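Local coordinates for protein polyketide biosynthesis cytochrome P450 PksS (PDB 4YZR) that is a haem-dependent cytochrome P450 monooxygenase that acts on dihydrobacillaene in the biosynthesis of the antibiotic bacillaene, at residues 383-388 with 394-399. Numbering follows the deposited sequence.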
loop_
_atom_site.group_PDB
_atom_site.type_symbol
_atom_site.label_atom_id
_atom_site.label_comp_id
_atom_site.label_asym_id
_atom_site.label_seq_id
_atom_site.Cartn_x
_atom_site.Cartn_y
_atom_site.Cartn_z
ATOM N N ASP A 383 12.496 20.990 -4.815
ATOM C CA ASP A 383 11.438 21.478 -5.674
ATOM C C ASP A 383 11.263 20.715 -6.951
ATOM O O ASP A 383 10.223 20.884 -7.541
ATOM C CB ASP A 383 11.699 22.934 -6.086
ATOM C CG ASP A 383 11.668 23.914 -4.888
ATOM O OD1 ASP A 383 11.182 23.565 -3.784
ATOM O OD2 ASP A 383 12.143 25.052 -5.074
ATOM N N ASP A 384 12.209 19.824 -7.359
ATOM C CA ASP A 384 12.187 19.102 -8.583
ATOM C C ASP A 384 11.732 17.614 -8.433
ATOM O O ASP A 384 11.685 16.887 -9.401
ATOM C CB ASP A 384 13.554 19.159 -9.237
ATOM C CG ASP A 384 13.897 20.604 -9.652
ATOM O OD1 ASP A 384 12.919 21.348 -9.971
ATOM O OD2 ASP A 384 15.106 20.925 -9.643
ATOM N N ILE A 385 11.515 17.250 -7.177
ATOM C CA ILE A 385 11.119 15.851 -6.886
ATOM C C ILE A 385 9.775 15.656 -7.543
ATOM O O ILE A 385 8.879 16.506 -7.414
ATOM C CB ILE A 385 11.044 15.598 -5.399
ATOM C CG1 ILE A 385 12.478 15.581 -4.806
ATOM C CG2 ILE A 385 10.352 14.225 -5.119
ATOM C CD1 ILE A 385 12.677 15.450 -3.341
ATOM N N GLN A 386 9.603 14.561 -8.241
ATOM C CA GLN A 386 8.428 14.286 -9.063
ATOM C C GLN A 386 7.605 13.174 -8.385
ATOM O O GLN A 386 8.016 12.016 -8.323
ATOM C CB GLN A 386 8.762 13.862 -10.464
ATOM C CG GLN A 386 9.680 14.854 -11.240
ATOM C CD GLN A 386 9.046 16.206 -11.342
ATOM O OE1 GLN A 386 9.631 17.208 -10.949
ATOM N NE2 GLN A 386 7.800 16.240 -11.755
ATOM N N TRP A 387 6.418 13.535 -8.047
ATOM C CA TRP A 387 5.464 12.640 -7.444
ATOM C C TRP A 387 4.394 12.210 -8.432
ATOM O O TRP A 387 3.959 13.046 -9.292
ATOM C CB TRP A 387 4.770 13.315 -6.266
ATOM C CG TRP A 387 5.655 13.556 -5.156
ATOM C CD1 TRP A 387 6.348 14.693 -4.888
ATOM C CD2 TRP A 387 6.067 12.614 -4.143
ATOM N NE1 TRP A 387 7.147 14.521 -3.784
ATOM C CE2 TRP A 387 6.964 13.280 -3.283
ATOM C CE3 TRP A 387 5.693 11.315 -3.833
ATOM C CZ2 TRP A 387 7.540 12.630 -2.181
ATOM C CZ3 TRP A 387 6.274 10.684 -2.766
ATOM C CH2 TRP A 387 7.210 11.302 -2.040
ATOM N N ARG A 388 3.907 10.983 -8.388
ATOM C CA ARG A 388 2.801 10.528 -9.232
ATOM C C ARG A 388 1.503 11.198 -8.789
ATOM O O ARG A 388 1.335 11.613 -7.650
ATOM C CB ARG A 388 2.625 9.053 -9.095
ATOM C CG ARG A 388 3.849 8.342 -9.676
ATOM C CD ARG A 388 3.845 6.868 -9.421
ATOM N NE ARG A 388 2.900 6.142 -10.251
ATOM C CZ ARG A 388 2.828 4.809 -10.267
ATOM N NH1 ARG A 388 3.564 4.048 -9.448
ATOM N NH2 ARG A 388 1.954 4.227 -11.067
ATOM N N ARG A 394 0.813 7.751 -2.145
ATOM C CA ARG A 394 1.830 8.780 -2.246
ATOM C C ARG A 394 3.099 8.145 -2.722
ATOM O O ARG A 394 3.792 7.489 -1.959
ATOM C CB ARG A 394 1.955 9.511 -0.954
ATOM C CG ARG A 394 2.892 10.693 -0.922
ATOM C CD ARG A 394 2.589 11.651 -2.008
ATOM N NE ARG A 394 3.370 12.849 -1.876
ATOM C CZ ARG A 394 3.223 13.918 -2.694
ATOM N NH1 ARG A 394 2.299 13.889 -3.639
ATOM N NH2 ARG A 394 3.970 14.980 -2.466
ATOM N N GLY A 395 3.425 8.330 -3.986
ATOM C CA GLY A 395 4.535 7.620 -4.619
ATOM C C GLY A 395 5.309 8.461 -5.621
ATOM O O GLY A 395 4.731 9.273 -6.323
ATOM N N LEU A 396 6.588 8.173 -5.700
ATOM C CA LEU A 396 7.491 8.905 -6.613
ATOM C C LEU A 396 7.384 8.418 -8.001
ATOM O O LEU A 396 7.255 7.255 -8.263
ATOM C CB LEU A 396 8.916 8.722 -6.093
ATOM C CG LEU A 396 9.239 9.422 -4.828
ATOM C CD1 LEU A 396 10.407 8.782 -4.079
ATOM C CD2 LEU A 396 9.411 10.917 -4.957
ATOM N N GLU A 397 7.535 9.356 -8.939
ATOM C CA GLU A 397 7.722 8.955 -10.330
ATOM C C GLU A 397 9.147 8.500 -10.638
ATOM O O GLU A 397 9.322 7.570 -11.377
ATOM C CB GLU A 397 7.364 10.210 -11.181
ATOM C CG GLU A 397 7.342 10.182 -12.684
ATOM C CD GLU A 397 6.887 11.590 -13.186
ATOM O OE1 GLU A 397 7.720 12.453 -13.587
ATOM O OE2 GLU A 397 5.667 11.908 -13.080
ATOM N N SER A 398 10.083 9.179 -10.015
ATOM C CA SER A 398 11.518 8.874 -10.164
ATOM C C SER A 398 12.212 9.374 -8.964
ATOM O O SER A 398 11.751 10.207 -8.172
ATOM C CB SER A 398 12.071 9.539 -11.447
ATOM O OG SER A 398 11.921 10.897 -11.345
ATOM N N LEU A 399 13.433 8.862 -8.759
ATOM C CA LEU A 399 14.245 9.181 -7.600
ATOM C C LEU A 399 15.744 9.128 -7.977
ATOM O O LEU A 399 16.402 8.125 -7.733
ATOM C CB LEU A 399 13.977 8.304 -6.389
ATOM C CG LEU A 399 14.734 8.608 -5.099
ATOM C CD1 LEU A 399 14.595 10.004 -4.697
ATOM C CD2 LEU A 399 14.270 7.718 -3.932
HETATM O O HOH W 1 11.970 12.994 -8.360
HETATM O O HOH W 2 1.516 10.509 -5.211
HETATM O O HOH W 3 5.617 5.122 -7.425
#
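Arg388 N donates to Gly395 O at 2.8 Å, and Glu397 N donates to Gln386 O, also at 2.8 Å. Trp387 and Leu396 lie between these two bonds as the non-hydrogen-bonded pair of a single antiparallel beta bridge. The bridge lies within the loop between strands 377-378 and 400-402, in the C-terminal part of the cytochrome P450 fold, and draws together the ends of the 389-393 connection. Three waters extend the link. One joins Gln386 N to Ser398 O, one joins Arg388 O to Gly395 N, and one joins Arg388 NH1 to Leu396 O.

The indole of Trp387 is sandwiched by two residues of 394-399. Over one face the guanidinium of Arg394 stacks flat, with the planes 6° apart. This is a cation-pi contact, with Arg394 CZ 3.6 Å from the centroid of the five-membered ring. The bend at chi2 (53°) of Arg394 folds its chain back over the indole. Arg394 NH1 is also hydrogen-bonded to His14 O, which ties the stack to the N-terminal region. Trp387 and Ile385 both touch Leu255 of helix 228-259.

Over the opposite face, Leu396 makes a CH-pi contact through one methyl. Its CD2 stands 3.5 Å from the centroid of the six-membered ring, only 4° off the normal. The same methyl packs tightly on Ile385, with Leu396 CD2 3.4 Å from Ile385 CG2.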